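Side-chain contacts in NIF3-related protein (Bacillus cereus, PDB 2GX8), which is of unknown function but binds a pair of zinc ions in the dimetal motif of the Nif3 family and carries a domain thought to be regulatory: residues H93-N98 and K111-C116; E75-E80 and N87-H92. One frame throughout, in Å; residues are numbered along the deposited sequence.

Interaction 1: residues H93-N98 and K111-C116; sequences HPLIFN and KIIEKC. With ZN (zinc ion), chain L.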
loop_
_atom_site.group_PDB
_atom_site.type_symbol
_atom_site.label_atom_id
_atom_site.label_comp_id
_atom_site.label_asym_id
_atom_site.label_seq_id
_atom_site.Cartn_x
_atom_site.Cartn_y
_atom_site.Cartn_z
ATOM N N HIS C 93 -20.549 19.445 -10.767
ATOM C CA HIS C 93 -19.771 18.232 -10.977
ATOM C C HIS C 93 -18.570 18.622 -11.813
ATOM O O HIS C 93 -18.730 19.221 -12.868
ATOM C CB HIS C 93 -20.541 17.162 -11.719
ATOM C CG HIS C 93 -21.746 16.691 -11.007
ATOM N ND1 HIS C 93 -22.902 16.352 -11.664
ATOM C CD2 HIS C 93 -21.988 16.512 -9.691
ATOM C CE1 HIS C 93 -23.796 15.929 -10.786
ATOM N NE2 HIS C 93 -23.274 16.041 -9.579
ATOM N N PRO C 94 -17.366 18.292 -11.330
ATOM C CA PRO C 94 -16.124 18.612 -12.022
ATOM C C PRO C 94 -16.122 18.054 -13.447
ATOM O O PRO C 94 -16.517 16.939 -13.638
ATOM C CB PRO C 94 -15.058 17.867 -11.194
ATOM C CG PRO C 94 -15.662 17.622 -9.887
ATOM C CD PRO C 94 -17.140 17.578 -10.061
ATOM N N LEU C 95 -15.696 18.832 -14.426
ATOM C CA LEU C 95 -15.539 18.317 -15.799
ATOM C C LEU C 95 -14.333 17.356 -15.854
ATOM O O LEU C 95 -14.389 16.321 -16.498
ATOM C CB LEU C 95 -15.387 19.455 -16.802
ATOM C CG LEU C 95 -14.990 19.157 -18.261
ATOM C CD1 LEU C 95 -16.035 18.365 -19.039
ATOM C CD2 LEU C 95 -14.729 20.500 -18.944
ATOM N N ILE C 96 -13.246 17.698 -15.180
ATOM C CA ILE C 96 -12.151 16.755 -15.087
ATOM C C ILE C 96 -12.277 16.149 -13.709
ATOM O O ILE C 96 -12.169 16.870 -12.731
ATOM C CB ILE C 96 -10.778 17.432 -15.145
ATOM C CG1 ILE C 96 -10.583 18.137 -16.483
ATOM C CG2 ILE C 96 -9.663 16.403 -14.927
ATOM C CD1 ILE C 96 -9.270 18.868 -16.582
ATOM N N PHE C 97 -12.545 14.850 -13.610
ATOM C CA PHE C 97 -12.580 14.215 -12.300
ATOM C C PHE C 97 -11.354 13.302 -12.228
ATOM O O PHE C 97 -10.483 13.498 -11.397
ATOM C CB PHE C 97 -13.883 13.461 -12.002
ATOM C CG PHE C 97 -14.020 13.099 -10.538
ATOM C CD1 PHE C 97 -14.418 14.066 -9.611
ATOM C CD2 PHE C 97 -13.679 11.823 -10.080
ATOM C CE1 PHE C 97 -14.503 13.769 -8.263
ATOM C CE2 PHE C 97 -13.761 11.498 -8.715
ATOM C CZ PHE C 97 -14.170 12.472 -7.807
ATOM N N ASN C 98 -11.291 12.308 -13.102
ATOM C CA ASN C 98 -10.085 11.504 -13.240
ATOM C C ASN C 98 -9.090 12.422 -13.979
ATOM O O ASN C 98 -9.497 13.144 -14.900
ATOM C CB ASN C 98 -10.373 10.248 -14.061
ATOM C CG ASN C 98 -11.380 9.330 -13.386
ATOM O OD1 ASN C 98 -11.254 9.018 -12.191
ATOM N ND2 ASN C 98 -12.387 8.888 -14.145
ATOM N N LYS C 111 -14.023 16.531 -27.086
ATOM C CA LYS C 111 -14.671 17.599 -27.832
ATOM C C LYS C 111 -15.228 18.696 -26.916
ATOM O O LYS C 111 -15.371 19.839 -27.336
ATOM C CB LYS C 111 -15.830 17.034 -28.659
ATOM C CG LYS C 111 -15.456 16.307 -29.922
ATOM C CD LYS C 111 -16.717 15.809 -30.581
ATOM C CE LYS C 111 -16.454 15.431 -32.013
ATOM N NZ LYS C 111 -15.251 14.593 -32.106
ATOM N N ILE C 112 -15.557 18.352 -25.681
ATOM C CA ILE C 112 -16.072 19.341 -24.721
ATOM C C ILE C 112 -14.926 20.217 -24.278
ATOM O O ILE C 112 -15.031 21.442 -24.283
ATOM C CB ILE C 112 -16.700 18.681 -23.464
ATOM C CG1 ILE C 112 -17.918 17.840 -23.850
ATOM C CG2 ILE C 112 -17.143 19.770 -22.473
ATOM C CD1 ILE C 112 -18.472 16.992 -22.721
ATOM N N ILE C 113 -13.820 19.580 -23.908
ATOM C CA ILE C 113 -12.600 20.297 -23.497
ATOM C C ILE C 113 -12.107 21.185 -24.648
ATOM O O ILE C 113 -11.725 22.344 -24.446
ATOM C CB ILE C 113 -11.523 19.277 -23.083
ATOM C CG1 ILE C 113 -12.006 18.507 -21.845
ATOM C CG2 ILE C 113 -10.210 19.950 -22.746
ATOM C CD1 ILE C 113 -11.106 17.372 -21.503
ATOM N N GLU C 114 -12.139 20.634 -25.860
ATOM C CA GLU C 114 -11.726 21.364 -27.084
ATOM C C GLU C 114 -12.619 22.577 -27.331
ATOM O O GLU C 114 -12.135 23.671 -27.636
ATOM C CB GLU C 114 -11.798 20.424 -28.289
ATOM C CG GLU C 114 -11.508 21.084 -29.631
ATOM C CD GLU C 114 -11.645 20.126 -30.811
ATOM O OE1 GLU C 114 -12.661 19.406 -30.859
ATOM O OE2 GLU C 114 -10.750 20.111 -31.693
ATOM N N LYS C 115 -13.926 22.382 -27.208
ATOM C CA LYS C 115 -14.870 23.471 -27.404
ATOM C C LYS C 115 -14.629 24.587 -26.370
ATOM O O LYS C 115 -14.650 25.771 -26.726
ATOM C CB LYS C 115 -16.302 22.946 -27.391
ATOM C CG LYS C 115 -17.367 24.005 -27.596
ATOM C CD LYS C 115 -18.733 23.408 -28.012
ATOM C CE LYS C 115 -18.726 23.069 -29.509
ATOM N NZ LYS C 115 -19.990 22.455 -29.989
ATOM N N CYS C 116 -14.355 24.209 -25.118
ATOM C CA CYS C 116 -14.039 25.172 -24.036
ATOM C C CYS C 116 -12.749 25.907 -24.306
ATOM O O CYS C 116 -12.674 27.134 -24.174
ATOM C CB CYS C 116 -13.887 24.461 -22.693
ATOM S SG CYS C 116 -15.372 23.753 -22.043
HETATM ZN ZN ZN L . -23.420 15.001 -7.584
#

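Interaction 2: residues E75-E80 and N87-H92; sequences EEVVDE and NVIIAH. With ZN (zinc ion), chain M.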
loop_
_atom_site.group_PDB
_atom_site.type_symbol
_atom_site.label_atom_id
_atom_site.label_comp_id
_atom_site.label_asym_id
_atom_site.label_seq_id
_atom_site.Cartn_x
_atom_site.Cartn_y
_atom_site.Cartn_z
ATOM N N GLU C 75 -21.620 19.047 -23.678
ATOM C CA GLU C 75 -21.335 19.921 -24.807
ATOM C C GLU C 75 -22.467 20.941 -25.067
ATOM O O GLU C 75 -22.185 22.102 -25.382
ATOM C CB GLU C 75 -20.970 19.144 -26.070
ATOM C CG GLU C 75 -20.207 20.026 -27.048
ATOM C CD GLU C 75 -19.623 19.273 -28.206
ATOM O OE1 GLU C 75 -19.817 18.043 -28.265
ATOM O OE2 GLU C 75 -18.959 19.910 -29.057
ATOM N N GLU C 76 -23.723 20.512 -24.873
ATOM C CA GLU C 76 -24.884 21.374 -25.088
ATOM C C GLU C 76 -24.868 22.529 -24.106
ATOM O O GLU C 76 -25.360 23.610 -24.424
ATOM C CB GLU C 76 -26.213 20.611 -25.000
ATOM C CG GLU C 76 -26.529 19.635 -26.144
ATOM C CD GLU C 76 -25.723 18.321 -26.106
ATOM O OE1 GLU C 76 -25.156 17.968 -25.044
ATOM O OE2 GLU C 76 -25.670 17.624 -27.153
ATOM N N VAL C 77 -24.323 22.298 -22.912
ATOM C CA VAL C 77 -24.188 23.360 -21.891
ATOM C C VAL C 77 -23.138 24.398 -22.346
ATOM O O VAL C 77 -23.322 25.609 -22.148
ATOM C CB VAL C 77 -23.847 22.800 -20.473
ATOM C CG1 VAL C 77 -23.385 23.915 -19.531
ATOM C CG2 VAL C 77 -25.022 22.056 -19.882
ATOM N N VAL C 78 -22.056 23.913 -22.972
ATOM C CA VAL C 78 -21.007 24.778 -23.509
ATOM C C VAL C 78 -21.571 25.601 -24.688
ATOM O O VAL C 78 -21.278 26.797 -24.796
ATOM C CB VAL C 78 -19.698 23.996 -23.890
ATOM C CG1 VAL C 78 -18.606 24.961 -24.312
ATOM C CG2 VAL C 78 -19.168 23.195 -22.712
ATOM N N ASP C 79 -22.395 24.981 -25.546
ATOM C CA ASP C 79 -23.039 25.708 -26.649
ATOM C C ASP C 79 -23.872 26.851 -26.073
ATOM O O ASP C 79 -23.964 27.919 -26.678
ATOM C CB ASP C 79 -23.999 24.838 -27.488
ATOM C CG ASP C 79 -23.302 23.786 -28.334
ATOM O OD1 ASP C 79 -22.083 23.894 -28.620
ATOM O OD2 ASP C 79 -24.013 22.842 -28.744
ATOM N N GLU C 80 -24.486 26.611 -24.911
ATOM C CA GLU C 80 -25.349 27.601 -24.260
ATOM C C GLU C 80 -24.550 28.800 -23.759
ATOM O O GLU C 80 -24.997 29.945 -23.840
ATOM C CB GLU C 80 -26.095 26.965 -23.097
ATOM C CG GLU C 80 -27.178 27.851 -22.504
ATOM C CD GLU C 80 -27.829 27.242 -21.281
ATOM O OE1 GLU C 80 -29.029 27.522 -21.049
ATOM O OE2 GLU C 80 -27.147 26.467 -20.568
ATOM N N ASN C 87 -18.026 33.537 -20.483
ATOM C CA ASN C 87 -16.699 32.958 -20.613
ATOM C C ASN C 87 -16.215 32.290 -19.332
ATOM O O ASN C 87 -15.006 32.104 -19.145
ATOM C CB ASN C 87 -15.689 33.989 -21.158
ATOM C CG ASN C 87 -15.581 35.217 -20.293
ATOM O OD1 ASN C 87 -16.408 35.447 -19.422
ATOM N ND2 ASN C 87 -14.551 36.026 -20.536
ATOM N N VAL C 88 -17.169 31.966 -18.452
ATOM C CA VAL C 88 -16.914 31.247 -17.203
ATOM C C VAL C 88 -18.140 30.439 -16.858
ATOM O O VAL C 88 -19.251 30.997 -16.738
ATOM C CB VAL C 88 -16.656 32.140 -15.960
ATOM C CG1 VAL C 88 -16.514 31.262 -14.711
ATOM C CG2 VAL C 88 -15.398 33.038 -16.109
ATOM N N ILE C 89 -17.937 29.134 -16.681
ATOM C CA ILE C 89 -19.003 28.260 -16.240
ATOM C C ILE C 89 -18.690 27.731 -14.825
ATOM O O ILE C 89 -17.603 27.160 -14.581
ATOM C CB ILE C 89 -19.194 27.046 -17.190
ATOM C CG1 ILE C 89 -19.484 27.514 -18.630
ATOM C CG2 ILE C 89 -20.273 26.180 -16.673
ATOM C CD1 ILE C 89 -19.628 26.365 -19.692
ATOM N N ILE C 90 -19.608 27.951 -13.888
ATOM C CA ILE C 90 -19.435 27.404 -12.558
ATOM C C ILE C 90 -20.278 26.163 -12.522
ATOM O O ILE C 90 -21.510 26.224 -12.590
ATOM C CB ILE C 90 -19.859 28.365 -11.453
ATOM C CG1 ILE C 90 -18.909 29.532 -11.401
ATOM C CG2 ILE C 90 -19.808 27.673 -10.079
ATOM C CD1 ILE C 90 -19.319 30.560 -10.409
ATOM N N ALA C 91 -19.607 25.022 -12.411
ATOM C CA ALA C 91 -20.274 23.728 -12.429
ATOM C C ALA C 91 -20.118 22.993 -11.131
ATOM O O ALA C 91 -19.066 23.088 -10.501
ATOM C CB ALA C 91 -19.694 22.884 -13.534
ATOM N N HIS C 92 -21.139 22.204 -10.779
ATOM C CA HIS C 92 -21.172 21.455 -9.561
ATOM C C HIS C 92 -20.371 20.181 -9.663
ATOM O O HIS C 92 -19.631 19.841 -8.733
ATOM C CB HIS C 92 -22.619 21.119 -9.216
ATOM C CG HIS C 92 -22.786 20.403 -7.920
ATOM N ND1 HIS C 92 -22.187 20.830 -6.755
ATOM C CD2 HIS C 92 -23.542 19.332 -7.584
ATOM C CE1 HIS C 92 -22.530 20.025 -5.767
ATOM N NE2 HIS C 92 -23.357 19.115 -6.242
HETATM ZN ZN ZN M . -23.484 17.202 -5.091
#

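Interaction 1: residues H93-N98 and K111-C116
The imidazole of His-93 binds its zinc ion through NE2, at 2.3 Å. The metal sits off-centre: CD2 of His-93 is 3.0 Å from the zinc and CE1 is 3.4 Å away, and the NE2-to-metal bond is tilted out of the ring plane by about 20°. At the other ring nitrogen, ND1 is hydrogen-bonded to Asp-72 OD1, a second-shell carboxylate that limits rotation of the imidazole. His-357, a second ligand of the same zinc, meets this ring with its plane turned by about 85°, while His-340 of the third subunit makes an edge-to-face contact. The other aromatic group, Phe-97, receives Pro-94 CG at its edge and in its plane, 3.8 Å from Phe-97 CD1, a contact within the loop itself.

Contact with residues 111-116 is wholly apolar and centres on the fork of Leu-95, whose two methyls reach different isoleucines. CD1 of Leu-95 touches Ile-112 CG2 at 3.9 Å, the two side chains crossing at a slant; CD2 lies more loosely, 4.5 Å from Ile-113 CG1. With CG anti to the backbone N (chi1 170°), Leu-95 extends its fork to the helix. In Ile-112 it is the CG2 branch that lies anti to N, and this methyl does the touching. No hydrogen bond joins the segments, although Tyr-109, earlier in the same helix, bonds through OH to Leu-95 O.

This loop segment binds a metal through its first residue and packs on a helix two residues later. It leaves strand 88-91 and leads to helix 108-118, the connection of a beta-alpha-beta crossover to parallel strand 122-125, with the dimetal site of the Nif3 family where the first strand ends.

Interaction 2: residues E75-E80 and N87-H92
Apolar packing joins the segments, and it rests on one methyl: CD1 of Ile-89, which meets the helix between two consecutive valines. It lies 4.4 Å from Val-78 CG2 and equally far from Val-78 CA, so it rests against backbone as well as side chain, while Val-77 CG1 approaches the same methyl at 4.5 Å. The isoleucine reaches this far because its chain is extended, with CD1 anti to CA (chi2 177°). These are loose van der Waals contacts, made by three buried residues.

Helix 75-84 here is the connecting helix of a beta-alpha-beta unit that starts at strand 66-70 and returns to the sheet as strand 88-91. Val-77 also packs on Leu-68 and Ala-70 of the first strand, so the helix lies against both strands that it links.

No hydrogen bond crosses between the segments; the strand's backbone bonds go largely to its neighbours in the sheet. The helix keeps its i to i+4 bonds, with Asp-79 N to Glu-75 O at 2.9 Å, and Ile-89 is paired with Ala-122 and Tyr-124. Among the polar side chains, the carboxylate of Glu-80 uses both oxygens, one for Ser-387 OG and the other for Gln-388 N.

Metal coordination is the task of His-92, the last residue of the segment. His-92 NE2 binds the zinc ion at 2.2 Å, and the metal is set almost evenly about that nitrogen, 3.1 Å from His-92 CE1 and 3.3 Å from CD2. ND1 of His-92 is hydrogen-bonded to Ala-126 O, a second-shell carbonyl that helps fix the ring's rotation; Asp-131 and Glu-360 supply the other protein ligands.

Overall arrangement
From the N terminus, interaction 2 comes first: after helix 75-84 the chain turns back through a short connection, and strand 88-91 packs against the helix. Interaction 1 opens at the next residue and closes when helix 108-118 reaches the loop that follows the strand. The two closures are therefore in series, neither nesting nor crossing. The two helices tie them together: Lys-115 NZ forms salt bridges of 2.9 Å with both Glu-75 OE2 and Asp-79 OD1, and Lys-115 CG packs on Val-78 CG1. At the strand's end, consecutive histidines serve different zinc ions, with Glu-360 a ligand of both, so the two packed crossovers meet at one dimetal site.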